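Local coordinates for protein enoyl-CoA hydratase/carnithine racemase (Thermus thermophilus JL-18, PDB 6SL9) that probably isomerises ring-modified phenylacetyl-CoA intermediates to oxepin-CoA, as the crotonase-family isomerase PaaG of bacterial phenylacetic acid catabolism, at residues A[11-16]-A[191-195]; A[40-46]-A[90-96]; A[49-55]-A[96-101]; A[118-124]-A[175-181]; A[199-203]-A[254-258]. All blocks are in the same frame, centred on the assembly; numbering follows the deposited sequence.

Interaction 1 (A[11-16]-A[191-195])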
# COMPACT_ATOMS: atom_id res chain seq x y z
N GLN A 11 -31.92 -5.53 -13.93
CA GLN A 11 -31.67 -5.85 -15.35
C GLN A 11 -30.93 -7.19 -15.35
O GLN A 11 -29.79 -7.25 -14.82
CB GLN A 11 -30.84 -4.75 -15.99
CG GLN A 11 -31.47 -3.38 -15.92
CD GLN A 11 -31.08 -2.62 -17.16
OE1 GLN A 11 -30.79 -3.20 -18.19
NE2 GLN A 11 -31.01 -1.31 -17.04
N ASP A 12 -31.57 -8.26 -15.82
CA ASP A 12 -30.98 -9.62 -15.69
C ASP A 12 -30.65 -9.90 -14.22
O ASP A 12 -31.52 -9.90 -13.32
CB ASP A 12 -29.63 -9.74 -16.42
CG ASP A 12 -29.64 -9.64 -17.94
OD1 ASP A 12 -30.69 -9.23 -18.53
OD2 ASP A 12 -28.59 -9.96 -18.55
N GLY A 13 -29.38 -10.21 -14.03
CA GLY A 13 -28.82 -10.55 -12.71
C GLY A 13 -28.24 -9.36 -11.96
O GLY A 13 -27.55 -9.57 -10.96
N VAL A 14 -28.49 -8.14 -12.43
CA VAL A 14 -27.90 -6.92 -11.85
C VAL A 14 -28.99 -6.09 -11.17
O VAL A 14 -29.98 -5.71 -11.82
CB VAL A 14 -27.15 -6.10 -12.92
CG1 VAL A 14 -26.55 -4.84 -12.29
CG2 VAL A 14 -26.09 -6.93 -13.60
N LEU A 15 -28.74 -5.70 -9.93
CA LEU A 15 -29.55 -4.67 -9.27
C LEU A 15 -28.84 -3.33 -9.50
O LEU A 15 -27.76 -3.15 -8.98
CB LEU A 15 -29.77 -5.00 -7.80
CG LEU A 15 -30.55 -3.96 -7.02
CD1 LEU A 15 -31.97 -3.83 -7.52
CD2 LEU A 15 -30.58 -4.30 -5.55
N VAL A 16 -29.53 -2.42 -10.17
CA VAL A 16 -29.03 -1.07 -10.45
C VAL A 16 -29.63 -0.12 -9.41
O VAL A 16 -30.87 0.00 -9.33
CB VAL A 16 -29.36 -0.65 -11.87
CG1 VAL A 16 -28.73 0.72 -12.11
CG2 VAL A 16 -28.88 -1.61 -12.92
N LEU A 191 -22.99 -1.33 -17.07
CA LEU A 191 -23.98 -2.42 -17.04
C LEU A 191 -23.42 -3.68 -17.71
O LEU A 191 -23.66 -4.77 -17.23
CB LEU A 191 -25.30 -2.00 -17.66
CG LEU A 191 -26.40 -3.01 -17.49
CD1 LEU A 191 -26.74 -3.32 -16.04
CD2 LEU A 191 -27.64 -2.50 -18.20
N SER A 192 -22.71 -3.55 -18.81
CA SER A 192 -22.10 -4.71 -19.49
C SER A 192 -21.16 -5.40 -18.51
O SER A 192 -21.17 -6.65 -18.42
CB SER A 192 -21.35 -4.24 -20.74
OG SER A 192 -20.74 -5.34 -21.35
N LEU A 193 -20.31 -4.64 -17.82
CA LEU A 193 -19.36 -5.26 -16.87
C LEU A 193 -20.15 -5.92 -15.72
O LEU A 193 -19.85 -7.04 -15.32
CB LEU A 193 -18.42 -4.18 -16.34
CG LEU A 193 -17.46 -4.61 -15.23
CD1 LEU A 193 -16.58 -5.73 -15.71
CD2 LEU A 193 -16.62 -3.46 -14.73
N ALA A 194 -21.14 -5.25 -15.16
CA ALA A 194 -21.96 -5.82 -14.08
C ALA A 194 -22.64 -7.10 -14.55
O ALA A 194 -22.70 -8.06 -13.78
CB ALA A 194 -22.93 -4.79 -13.57
N LYS A 195 -23.11 -7.15 -15.79
CA LYS A 195 -23.76 -8.37 -16.31
C LYS A 195 -22.75 -9.51 -16.43
O LYS A 195 -23.10 -10.66 -16.22
CB LYS A 195 -24.49 -8.08 -17.62
CG LYS A 195 -25.82 -7.38 -17.43
CD LYS A 195 -26.48 -7.08 -18.77
CE LYS A 195 -27.85 -6.46 -18.62
NZ LYS A 195 -28.57 -6.37 -19.90
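Val14 is the bump that fills the hollow here: its two methyls straddle Ala194 CB, with CG2 3.8 Å from that CB, and CG2 also touches the Ala194 carbonyl and Lys195 CG. Both branches face the helix because CG1 stands opposite the backbone N (chi1 -180°) and CG2 opposite the carbonyl carbon. Leu191 forks one turn earlier. Its CD1 settles between Val14 CG1, at 4.1 Å, and Val16 CG2, while CD2 runs up to the amide of Gln11, coming within 3.2 Å of OE1 as the two chains cross nearly at right angles. Beyond Val14, the aliphatic part of Lys195 passes across the carboxylate of Asp12, CD lying 3.6 Å from OD2, and its ammonium ends in a long salt bridge, NZ to OD1 3.8 Å. Were Lys195 an alanine, Asp12 would probably lose this opposite charge and Val14 the aliphatic cover of its outer flank. Asp12 belongs to the type II' turn of the hairpin joining strands 6-11 and 14-19. Helix 186-197 lies against one face of the large sheet, its 191-195 part running at 143° to strand 14-16, with strand 51-56 next in line and Leu193 reaching strand 119-123.

Interaction 2 (A[40-46]-A[90-96])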
# COMPACT_ATOMS: atom_id res chain seq x y z
N LEU A 40 -29.17 -2.31 -0.54
CA LEU A 40 -28.04 -3.28 -0.50
C LEU A 40 -28.46 -4.60 0.14
O LEU A 40 -28.19 -5.68 -0.41
CB LEU A 40 -26.85 -2.68 0.26
CG LEU A 40 -26.21 -1.45 -0.35
CD1 LEU A 40 -25.27 -0.80 0.64
CD2 LEU A 40 -25.49 -1.76 -1.65
N LYS A 41 -29.18 -4.47 1.25
CA LYS A 41 -29.69 -5.69 1.92
C LYS A 41 -30.63 -6.48 0.99
O LYS A 41 -30.54 -7.71 0.92
CB LYS A 41 -30.36 -5.28 3.22
CG LYS A 41 -30.86 -6.43 4.08
CD LYS A 41 -31.70 -5.90 5.20
CE LYS A 41 -32.23 -6.99 6.10
NZ LYS A 41 -33.23 -6.45 7.04
N GLU A 42 -31.57 -5.78 0.35
CA GLU A 42 -32.53 -6.47 -0.55
C GLU A 42 -31.76 -7.15 -1.69
O GLU A 42 -32.08 -8.28 -2.02
CB GLU A 42 -33.53 -5.46 -1.16
CG GLU A 42 -34.58 -6.04 -2.08
CD GLU A 42 -35.70 -5.01 -2.36
OE1 GLU A 42 -35.66 -4.41 -3.42
OE2 GLU A 42 -36.52 -4.75 -1.44
N GLY A 43 -30.78 -6.45 -2.27
CA GLY A 43 -30.01 -7.04 -3.35
C GLY A 43 -29.23 -8.25 -2.90
O GLY A 43 -29.16 -9.24 -3.64
N GLU A 44 -28.62 -8.19 -1.73
CA GLU A 44 -27.88 -9.34 -1.20
C GLU A 44 -28.81 -10.53 -0.93
O GLU A 44 -28.38 -11.69 -1.12
CB GLU A 44 -27.09 -8.95 0.04
CG GLU A 44 -25.91 -9.87 0.28
CD GLU A 44 -25.24 -9.65 1.62
OE1 GLU A 44 -25.92 -9.76 2.64
OE2 GLU A 44 -24.03 -9.36 1.62
N GLU A 45 -30.01 -10.28 -0.44
CA GLU A 45 -30.97 -11.37 -0.12
C GLU A 45 -31.64 -11.94 -1.40
O GLU A 45 -32.15 -13.01 -1.34
CB GLU A 45 -32.06 -10.85 0.82
CG GLU A 45 -31.54 -10.55 2.22
CD GLU A 45 -32.57 -10.13 3.27
OE1 GLU A 45 -33.75 -9.90 2.93
OE2 GLU A 45 -32.16 -9.98 4.44
N ASP A 46 -31.66 -11.20 -2.50
CA ASP A 46 -32.44 -11.55 -3.70
C ASP A 46 -31.65 -12.60 -4.49
O ASP A 46 -30.62 -12.27 -5.12
CB ASP A 46 -32.74 -10.29 -4.52
CG ASP A 46 -33.70 -10.48 -5.67
OD1 ASP A 46 -33.86 -11.66 -6.08
OD2 ASP A 46 -34.29 -9.45 -6.13
N ALA A 90 -21.94 -2.46 5.45
CA ALA A 90 -22.73 -3.23 4.48
C ALA A 90 -22.03 -3.23 3.13
O ALA A 90 -21.94 -4.30 2.52
CB ALA A 90 -24.16 -2.69 4.34
N LEU A 91 -21.57 -2.07 2.66
CA LEU A 91 -20.85 -2.04 1.38
C LEU A 91 -19.62 -2.92 1.50
O LEU A 91 -19.31 -3.67 0.56
CB LEU A 91 -20.43 -0.62 1.09
CG LEU A 91 -21.57 0.28 0.61
CD1 LEU A 91 -21.20 1.77 0.75
CD2 LEU A 91 -21.91 -0.03 -0.86
N SER A 92 -18.87 -2.79 2.59
CA SER A 92 -17.55 -3.44 2.66
C SER A 92 -17.67 -4.96 2.57
O SER A 92 -16.78 -5.63 2.03
CB SER A 92 -16.82 -3.05 3.90
OG SER A 92 -17.35 -3.65 5.07
N GLY A 93 -18.74 -5.50 3.17
CA GLY A 93 -18.91 -6.95 3.31
C GLY A 93 -19.86 -7.57 2.32
O GLY A 93 -20.11 -8.74 2.42
N LEU A 94 -20.40 -6.78 1.40
CA LEU A 94 -21.37 -7.27 0.39
C LEU A 94 -20.90 -8.61 -0.18
O LEU A 94 -19.76 -8.68 -0.68
CB LEU A 94 -21.42 -6.25 -0.75
CG LEU A 94 -22.75 -5.57 -0.99
CD1 LEU A 94 -22.71 -4.80 -2.30
CD2 LEU A 94 -23.91 -6.56 -0.99
N GLU A 95 -21.78 -9.59 -0.22
CA GLU A 95 -21.40 -10.93 -0.69
C GLU A 95 -21.72 -11.11 -2.18
O GLU A 95 -21.81 -12.22 -2.68
CB GLU A 95 -22.02 -12.04 0.15
CG GLU A 95 -21.49 -12.01 1.56
CD GLU A 95 -21.21 -13.34 2.18
OE1 GLU A 95 -21.86 -14.32 1.77
OE2 GLU A 95 -20.47 -13.40 3.19
N LYS A 96 -21.80 -10.01 -2.92
CA LYS A 96 -21.96 -9.93 -4.38
C LYS A 96 -21.05 -8.81 -4.86
O LYS A 96 -20.82 -7.83 -4.12
CB LYS A 96 -23.42 -9.72 -4.76
CG LYS A 96 -24.30 -10.85 -4.25
CD LYS A 96 -25.79 -10.69 -4.48
CE LYS A 96 -26.55 -11.85 -3.87
NZ LYS A 96 -28.00 -11.82 -4.15
O HOH W 1 -22.67 -9.26 4.00
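Leu40 and Leu91 meet where helices 30-45 and 77-93 pack together on one side of the crotonase-fold sheet: Leu40 CD1 lies 3.8 Å from Leu91 CD2. The other branch of Leu40, CD2, turns to CD1 of Leu94 in one of that residue's two conformers, and Ala90 CB flanks the same leucine. Beside this leucine cluster the contact becomes polar. Glu44, its chain extended beyond CG, brings OE2 to the backbone N of Glu95 at 2.9 Å, using the lone pair that points away from its other oxygen. A water donates to both OE2 and Gly93 O, so the same carboxylate oxygen is held twice. At the other end Lys96 reaches, fully stretched, to the C-terminal turn of helix 30-45. Its ammonium donates to Gly43 O at 2.9 Å, more weakly to Glu44 O, and also to Val49 O just beyond the helix; a positive group at this carbonyl end probably suits the helix dipole. In the next shell, Arg203 and Lys210 form salt bridges with the carboxylate of Glu95, and Leu52 of strand 51-56 lies against both Leu40 and Lys96. Lys96 NZ approaches Gly43 O in the carbonyl plane, at a C=O...N angle of 148°.

Interaction 3 (A[49-55]-A[96-101])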
# COMPACT_ATOMS: atom_id res chain seq x y z
N VAL A 49 -30.39 -11.77 -8.02
CA VAL A 49 -29.34 -10.75 -8.13
C VAL A 49 -27.98 -11.39 -7.90
O VAL A 49 -27.78 -12.03 -6.85
CB VAL A 49 -29.60 -9.58 -7.18
CG1 VAL A 49 -28.46 -8.63 -7.15
CG2 VAL A 49 -30.89 -8.88 -7.54
N ARG A 50 -27.06 -11.21 -8.85
CA ARG A 50 -25.68 -11.71 -8.71
C ARG A 50 -24.66 -10.59 -8.74
O ARG A 50 -23.49 -10.84 -8.45
CB ARG A 50 -25.36 -12.74 -9.79
CG ARG A 50 -26.24 -13.96 -9.80
CD ARG A 50 -25.65 -15.24 -9.30
NE ARG A 50 -24.48 -15.68 -10.04
CZ ARG A 50 -24.48 -16.36 -11.17
NH1 ARG A 50 -25.59 -16.73 -11.79
NH2 ARG A 50 -23.32 -16.67 -11.69
N ALA A 51 -25.06 -9.37 -9.03
CA ALA A 51 -24.15 -8.21 -9.03
C ALA A 51 -24.96 -6.96 -8.79
O ALA A 51 -26.17 -6.95 -9.08
CB ALA A 51 -23.40 -8.11 -10.34
N LEU A 52 -24.33 -5.92 -8.28
CA LEU A 52 -24.97 -4.61 -8.08
C LEU A 52 -24.18 -3.55 -8.85
O LEU A 52 -22.97 -3.70 -9.06
CB LEU A 52 -25.01 -4.29 -6.60
CG LEU A 52 -26.04 -5.04 -5.75
CD1 LEU A 52 -25.55 -6.44 -5.44
CD2 LEU A 52 -26.32 -4.32 -4.47
N LEU A 53 -24.91 -2.52 -9.26
CA LEU A 53 -24.33 -1.37 -9.97
C LEU A 53 -24.86 -0.11 -9.25
O LEU A 53 -26.08 0.02 -9.14
CB LEU A 53 -24.75 -1.35 -11.43
CG LEU A 53 -24.34 -0.16 -12.29
CD1 LEU A 53 -22.87 0.12 -12.27
CD2 LEU A 53 -24.84 -0.40 -13.72
N LEU A 54 -23.98 0.80 -8.84
CA LEU A 54 -24.36 2.04 -8.14
C LEU A 54 -23.92 3.22 -8.99
O LEU A 54 -22.75 3.28 -9.40
CB LEU A 54 -23.66 2.04 -6.76
CG LEU A 54 -23.90 3.31 -5.92
CD1 LEU A 54 -25.37 3.48 -5.56
CD2 LEU A 54 -23.05 3.22 -4.67
N THR A 55 -24.83 4.15 -9.17
CA THR A 55 -24.56 5.39 -9.91
C THR A 55 -25.40 6.53 -9.32
O THR A 55 -26.17 6.30 -8.40
CB THR A 55 -24.81 5.15 -11.40
OG1 THR A 55 -24.14 6.19 -12.13
CG2 THR A 55 -26.27 5.10 -11.78
N LYS A 96 -21.80 -10.01 -2.92
CA LYS A 96 -21.96 -9.93 -4.38
C LYS A 96 -21.05 -8.81 -4.86
O LYS A 96 -20.82 -7.83 -4.12
CB LYS A 96 -23.42 -9.72 -4.76
CG LYS A 96 -24.30 -10.85 -4.25
CD LYS A 96 -25.79 -10.69 -4.48
CE LYS A 96 -26.55 -11.85 -3.87
NZ LYS A 96 -28.00 -11.82 -4.15
N PRO A 97 -20.55 -8.89 -6.09
CA PRO A 97 -19.68 -7.84 -6.61
C PRO A 97 -20.49 -6.55 -6.88
O PRO A 97 -21.61 -6.60 -7.31
CB PRO A 97 -19.15 -8.42 -7.91
CG PRO A 97 -20.19 -9.42 -8.33
CD PRO A 97 -20.66 -10.02 -7.02
N LEU A 98 -19.82 -5.43 -6.66
CA LEU A 98 -20.38 -4.07 -6.84
C LEU A 98 -19.56 -3.32 -7.87
O LEU A 98 -18.36 -3.13 -7.72
CB LEU A 98 -20.37 -3.34 -5.50
CG LEU A 98 -20.80 -1.87 -5.52
CD1 LEU A 98 -22.25 -1.75 -5.93
CD2 LEU A 98 -20.56 -1.19 -4.19
N VAL A 99 -20.24 -2.85 -8.88
CA VAL A 99 -19.66 -1.93 -9.87
C VAL A 99 -20.17 -0.55 -9.51
O VAL A 99 -21.36 -0.38 -9.23
CB VAL A 99 -20.09 -2.31 -11.30
CG1 VAL A 99 -19.60 -1.33 -12.31
CG2 VAL A 99 -19.64 -3.71 -11.67
N VAL A 100 -19.28 0.46 -9.56
CA VAL A 100 -19.70 1.88 -9.39
C VAL A 100 -19.47 2.60 -10.71
O VAL A 100 -18.37 2.45 -11.27
CB VAL A 100 -18.96 2.52 -8.22
CG1 VAL A 100 -19.09 4.04 -8.23
CG2 VAL A 100 -19.47 1.97 -6.92
N ALA A 101 -20.43 3.40 -11.13
CA ALA A 101 -20.35 4.24 -12.34
C ALA A 101 -20.41 5.69 -11.87
O ALA A 101 -21.48 6.20 -11.50
CB ALA A 101 -21.44 3.90 -13.29
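Leu53 and Val99 are bridge partners in neighbouring parallel strands, their side chains crossing at a slant, with Leu53 CD1 packing 3.6 Å from Val99 CG1 and touching Ala101 CB beyond. On the other face Leu98 CD1 nestles between the CB atoms of Leu52 and Leu54, 3.8 Å from the former. The centre is tight and regular: Val99 N to Leu52 O and Leu54 N to Val99 O, both 2.9 Å, stitch the strands together. Thr55 OG1, anti to its own backbone N (chi1 -161°), donates to Ala101 O at 2.7 Å. The opposite end lacks regular strand pairing. There Arg50, partly open to solvent, bonds Gly200 O through its guanidinium, and Lys96 spans the two leading loops, its NZ donating to Val49 O at 2.7 Å. A methionine in place of Lys96 would probably leave that carbonyl without its ammonium donor. Strand 14-19 flanks 51-56 and strand 119-123 flanks 98-102; helix 186-197 covers the Leu53 and Val99 face.

Interaction 4 (A[118-124]-A[175-181])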
# COMPACT_ATOMS: atom_id res chain seq x y z
N ASP A 118 -16.12 -2.48 -6.11
CA ASP A 118 -15.04 -3.44 -6.42
C ASP A 118 -14.37 -3.11 -7.73
O ASP A 118 -13.14 -3.20 -7.86
CB ASP A 118 -15.60 -4.84 -6.48
CG ASP A 118 -16.20 -5.29 -5.20
OD1 ASP A 118 -15.54 -5.16 -4.15
OD2 ASP A 118 -17.36 -5.76 -5.24
N LEU A 119 -15.18 -2.73 -8.72
CA LEU A 119 -14.73 -2.22 -10.02
C LEU A 119 -15.42 -0.90 -10.25
O LEU A 119 -16.63 -0.78 -10.02
CB LEU A 119 -15.01 -3.22 -11.14
CG LEU A 119 -14.20 -4.52 -11.00
CD1 LEU A 119 -14.61 -5.59 -11.94
CD2 LEU A 119 -12.72 -4.26 -11.16
N ARG A 120 -14.63 0.09 -10.66
CA ARG A 120 -15.11 1.48 -10.69
C ARG A 120 -14.82 2.09 -12.05
O ARG A 120 -13.69 2.02 -12.55
CB ARG A 120 -14.39 2.24 -9.59
CG ARG A 120 -14.66 1.69 -8.20
CD ARG A 120 -13.91 2.37 -7.07
NE ARG A 120 -12.47 2.30 -7.25
CZ ARG A 120 -11.73 1.23 -6.97
NH1 ARG A 120 -12.27 0.18 -6.38
NH2 ARG A 120 -10.41 1.27 -7.20
N LEU A 121 -15.83 2.72 -12.64
CA LEU A 121 -15.73 3.43 -13.93
C LEU A 121 -16.12 4.87 -13.70
O LEU A 121 -16.96 5.17 -12.84
CB LEU A 121 -16.69 2.83 -14.97
CG LEU A 121 -16.48 1.40 -15.40
CD1 LEU A 121 -17.10 0.46 -14.39
CD2 LEU A 121 -17.11 1.13 -16.73
N ALA A 122 -15.53 5.76 -14.47
CA ALA A 122 -15.91 7.17 -14.43
C ALA A 122 -16.22 7.66 -15.84
O ALA A 122 -15.53 7.26 -16.82
CB ALA A 122 -14.78 8.00 -13.89
N ALA A 123 -17.19 8.56 -15.95
CA ALA A 123 -17.40 9.34 -17.17
C ALA A 123 -16.28 10.33 -17.34
O ALA A 123 -15.85 10.95 -16.38
CB ALA A 123 -18.70 10.10 -17.09
N VAL A 124 -15.97 10.61 -18.59
CA VAL A 124 -15.22 11.82 -18.94
C VAL A 124 -16.05 12.97 -18.35
O VAL A 124 -17.28 13.05 -18.64
CB VAL A 124 -15.06 11.91 -20.47
CG1 VAL A 124 -14.54 13.27 -20.86
CG2 VAL A 124 -14.19 10.81 -21.06
N GLY A 175 -5.57 5.03 -9.70
CA GLY A 175 -6.33 3.86 -9.21
C GLY A 175 -7.64 4.20 -8.53
O GLY A 175 -8.35 3.27 -8.08
N LEU A 176 -8.08 5.44 -8.49
CA LEU A 176 -9.44 5.73 -7.98
C LEU A 176 -10.50 5.08 -8.86
O LEU A 176 -11.57 4.67 -8.34
CB LEU A 176 -9.65 7.23 -7.90
CG LEU A 176 -8.77 7.95 -6.89
CD1 LEU A 176 -9.03 9.43 -6.93
CD2 LEU A 176 -8.90 7.42 -5.47
N VAL A 177 -10.24 4.99 -10.16
CA VAL A 177 -11.14 4.20 -11.04
C VAL A 177 -10.30 3.26 -11.89
O VAL A 177 -9.08 3.49 -12.03
CB VAL A 177 -12.05 5.08 -11.90
CG1 VAL A 177 -13.01 5.91 -11.06
CG2 VAL A 177 -11.24 5.90 -12.86
N HIS A 178 -10.96 2.25 -12.44
CA HIS A 178 -10.35 1.25 -13.34
C HIS A 178 -10.49 1.60 -14.83
O HIS A 178 -9.72 1.09 -15.61
CB HIS A 178 -10.93 -0.13 -13.06
CG HIS A 178 -10.69 -0.60 -11.65
ND1 HIS A 178 -11.69 -0.60 -10.72
CD2 HIS A 178 -9.57 -1.09 -11.06
CE1 HIS A 178 -11.16 -1.12 -9.61
NE2 HIS A 178 -9.86 -1.38 -9.77
N ARG A 179 -11.49 2.40 -15.18
CA ARG A 179 -11.79 2.73 -16.58
C ARG A 179 -12.44 4.11 -16.64
O ARG A 179 -13.21 4.44 -15.75
CB ARG A 179 -12.73 1.70 -17.21
CG ARG A 179 -12.76 1.76 -18.73
CD ARG A 179 -13.35 0.63 -19.55
NE ARG A 179 -13.75 -0.61 -18.91
CZ ARG A 179 -14.85 -1.30 -19.27
NH1 ARG A 179 -15.16 -2.44 -18.67
NH2 ARG A 179 -15.70 -0.79 -20.16
N VAL A 180 -12.15 4.84 -17.71
CA VAL A 180 -12.81 6.12 -18.09
C VAL A 180 -13.51 5.91 -19.42
O VAL A 180 -12.87 5.38 -20.32
CB VAL A 180 -11.81 7.28 -18.10
CG1 VAL A 180 -12.43 8.57 -18.64
CG2 VAL A 180 -11.22 7.47 -16.72
N VAL A 181 -14.75 6.35 -19.51
CA VAL A 181 -15.53 6.21 -20.75
C VAL A 181 -16.32 7.46 -20.99
O VAL A 181 -16.60 8.22 -20.06
CB VAL A 181 -16.40 4.97 -20.74
CG1 VAL A 181 -15.61 3.72 -20.43
CG2 VAL A 181 -17.45 5.19 -19.75
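Strands 119-123 and 179-181 run parallel, 30° apart, joined by bonds such as Ala122 N to Arg179 O and Val181 N to Ala122 O. Ahead of that pairing, Arg120 and His178 interlock. The backbone N of Arg120 donates to His178 ND1 at 3.0 Å, in the plane of the ring, while His178 N returns a bond to Arg120 O at 2.7 Å. Bent at chi3 (-58°), the arginine chain swings its guanidinium edge onto two carbonyls: NE meets Leu176 O at 2.8 Å from above the carbonyl plane, and NH2 meets Gly175 O at 3.0 Å nearly in line with its C=O. His178 CE1 sits over one guanidinium face, the two planes 49° apart. Leu119 CD2 makes a CH-pi contact over the imidazole, 4.0 Å from its centroid. Farther along, Leu121 CD2 lies over the guanidinium of Arg179, which is also salt-bridged to Glu189, and Ala122 CB rests on Val177 CG1. The third subunit continues the network, Gln157 of that chain bonding Arg120 NH1 and its Ala154 O taking His178 NE2. Within the chain, 179-181 is the outermost strand, beside 119-123, with helix 186-197 on the Leu121 and Val181 face and helix 168-174 on that of Ala122 and Val180.

Interaction 5 (A[199-203]-A[254-258])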
# COMPACT_ATOMS: atom_id res chain seq x y z
N GLN A 199 -22.62 -13.26 -14.16
CA GLN A 199 -22.47 -14.65 -14.69
C GLN A 199 -21.30 -15.34 -14.01
O GLN A 199 -21.06 -16.52 -14.27
CB GLN A 199 -22.25 -14.61 -16.20
CG GLN A 199 -23.45 -14.07 -16.97
CD GLN A 199 -24.65 -14.98 -16.86
OE1 GLN A 199 -25.77 -14.55 -16.65
NE2 GLN A 199 -24.42 -16.29 -16.97
N GLY A 200 -20.55 -14.66 -13.17
CA GLY A 200 -19.33 -15.19 -12.59
C GLY A 200 -19.57 -15.94 -11.28
O GLY A 200 -20.70 -16.09 -10.78
N PRO A 201 -18.47 -16.42 -10.68
CA PRO A 201 -18.55 -17.25 -9.47
C PRO A 201 -18.74 -16.36 -8.24
O PRO A 201 -17.77 -15.98 -7.59
CB PRO A 201 -17.21 -18.00 -9.47
CG PRO A 201 -16.25 -17.04 -10.15
CD PRO A 201 -17.08 -16.33 -11.21
N THR A 202 -19.99 -16.07 -7.95
CA THR A 202 -20.33 -15.06 -6.95
C THR A 202 -19.69 -15.37 -5.58
O THR A 202 -19.28 -14.43 -4.87
CB THR A 202 -21.84 -14.91 -6.87
OG1 THR A 202 -22.39 -14.89 -8.17
CG2 THR A 202 -22.27 -13.71 -6.08
N ARG A 203 -19.65 -16.63 -5.21
CA ARG A 203 -19.03 -16.98 -3.92
C ARG A 203 -17.54 -16.67 -3.93
O ARG A 203 -16.98 -16.22 -2.89
CB ARG A 203 -19.26 -18.43 -3.52
CG ARG A 203 -20.71 -18.84 -3.38
CD ARG A 203 -21.47 -17.98 -2.42
NE ARG A 203 -20.85 -17.98 -1.08
CZ ARG A 203 -20.83 -17.00 -0.19
NH1 ARG A 203 -20.17 -17.14 0.95
NH2 ARG A 203 -21.41 -15.84 -0.45
N ARG A 254 -20.06 -22.32 -16.63
CA ARG A 254 -21.46 -21.86 -16.42
C ARG A 254 -21.76 -21.76 -14.92
O ARG A 254 -22.26 -22.69 -14.26
CB ARG A 254 -22.44 -22.77 -17.17
CG ARG A 254 -22.03 -22.94 -18.63
CD ARG A 254 -23.06 -23.21 -19.69
NE ARG A 254 -23.98 -24.32 -19.44
CZ ARG A 254 -24.87 -24.74 -20.33
NH1 ARG A 254 -25.69 -25.73 -20.03
NH2 ARG A 254 -24.93 -24.16 -21.52
N PHE A 255 -21.35 -20.66 -14.34
CA PHE A 255 -21.43 -20.46 -12.88
C PHE A 255 -22.83 -20.03 -12.48
O PHE A 255 -23.50 -19.30 -13.20
CB PHE A 255 -20.41 -19.42 -12.43
CG PHE A 255 -18.97 -19.81 -12.58
CD1 PHE A 255 -18.46 -20.98 -12.00
CD2 PHE A 255 -18.10 -18.97 -13.28
CE1 PHE A 255 -17.10 -21.24 -12.13
CE2 PHE A 255 -16.77 -19.23 -13.34
CZ PHE A 255 -16.26 -20.37 -12.78
N GLN A 256 -23.21 -20.38 -11.24
CA GLN A 256 -24.55 -20.08 -10.69
C GLN A 256 -24.48 -19.25 -9.42
O GLN A 256 -25.53 -18.83 -8.90
CB GLN A 256 -25.33 -21.37 -10.47
CG GLN A 256 -25.37 -22.27 -11.71
CD GLN A 256 -25.97 -21.63 -12.95
OE1 GLN A 256 -26.80 -20.73 -12.85
NE2 GLN A 256 -25.50 -22.02 -14.13
N GLY A 257 -23.31 -19.01 -8.82
CA GLY A 257 -23.20 -18.24 -7.58
C GLY A 257 -23.47 -19.07 -6.34
O GLY A 257 -23.85 -18.49 -5.29
N ARG A 258 -23.21 -20.36 -6.39
CA ARG A 258 -23.26 -21.26 -5.21
C ARG A 258 -22.39 -22.48 -5.47
O ARG A 258 -22.34 -23.34 -4.58
CB ARG A 258 -24.69 -21.70 -4.89
CG ARG A 258 -25.41 -22.41 -6.02
CD ARG A 258 -26.73 -22.95 -5.43
NE ARG A 258 -27.63 -23.21 -6.53
CZ ARG A 258 -28.98 -23.23 -6.49
NH1 ARG A 258 -29.65 -23.50 -7.59
NH2 ARG A 258 -29.66 -22.92 -5.41
OXT ARG A 258 -21.73 -22.48 -6.51
O HOH W 2 -20.91 -18.32 -15.92
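A proline sits over the face of a phenyl ring: Pro201 CB makes a CH-pi contact above the centre of the Phe255 ring, 3.9 Å from its centroid and only 4° off the normal. CD of the same proline comes closer to the rim, 3.5 Å from Phe255 CD2. With CG anti to its carbonyl carbon (chi1 -66°), Phe255 sends its ring back across the proline, while its CB rests near Gln199 O and Gly200 O. The C-terminal tail of this crotonase-family chain thus packs on the start of helix 202-214. Pro201 is both the centre of an inverse gamma turn and the N-cap residue of that helix. A water accepts from Phe255 N. Next along, Gly257 presses its CA against Thr202 OG1 at 3.5 Å; a side chain there would collide with that hydroxyl, and phi is positive (83°). Arg203, bent at chi2 and chi3, lays CG beside Gly257 O, 3.7 Å away, before its guanidinium leaves for Glu95. Arg50 reaches in from the sheet side to bond Gly200 O and Thr202 OG1. Asp239 of helix 238-249 accepts from Gly257 N, and Val133 and Arg134 of the third subunit pack on Pro201 and Phe255.

Overall arrangement
Interactions 3 and 4 are the buried sheet contacts, held mainly by backbone bonds between parallel strands, and they abut where strand 98-102 pairs with 119-123. Interaction 1 covers one face of that sheet with a helix, chiefly through apolar packing, and touches interaction 3 through strands 14-19 and 51-56. Interaction 2 joins two helices by leucines at one end, and by a carboxylate and a buried ammonium gripping backbone atoms at the other; it shares Lys96 with interaction 3. Interaction 5 is the most peripheral, its centre about 20 Å from the centre of the chain, and has no direct hydrogen bond between its segments. Arg50 ties it to interaction 3 and the Glu95-Arg203 salt bridge to interaction 2. Interactions 4 and 5 both meet the third subunit.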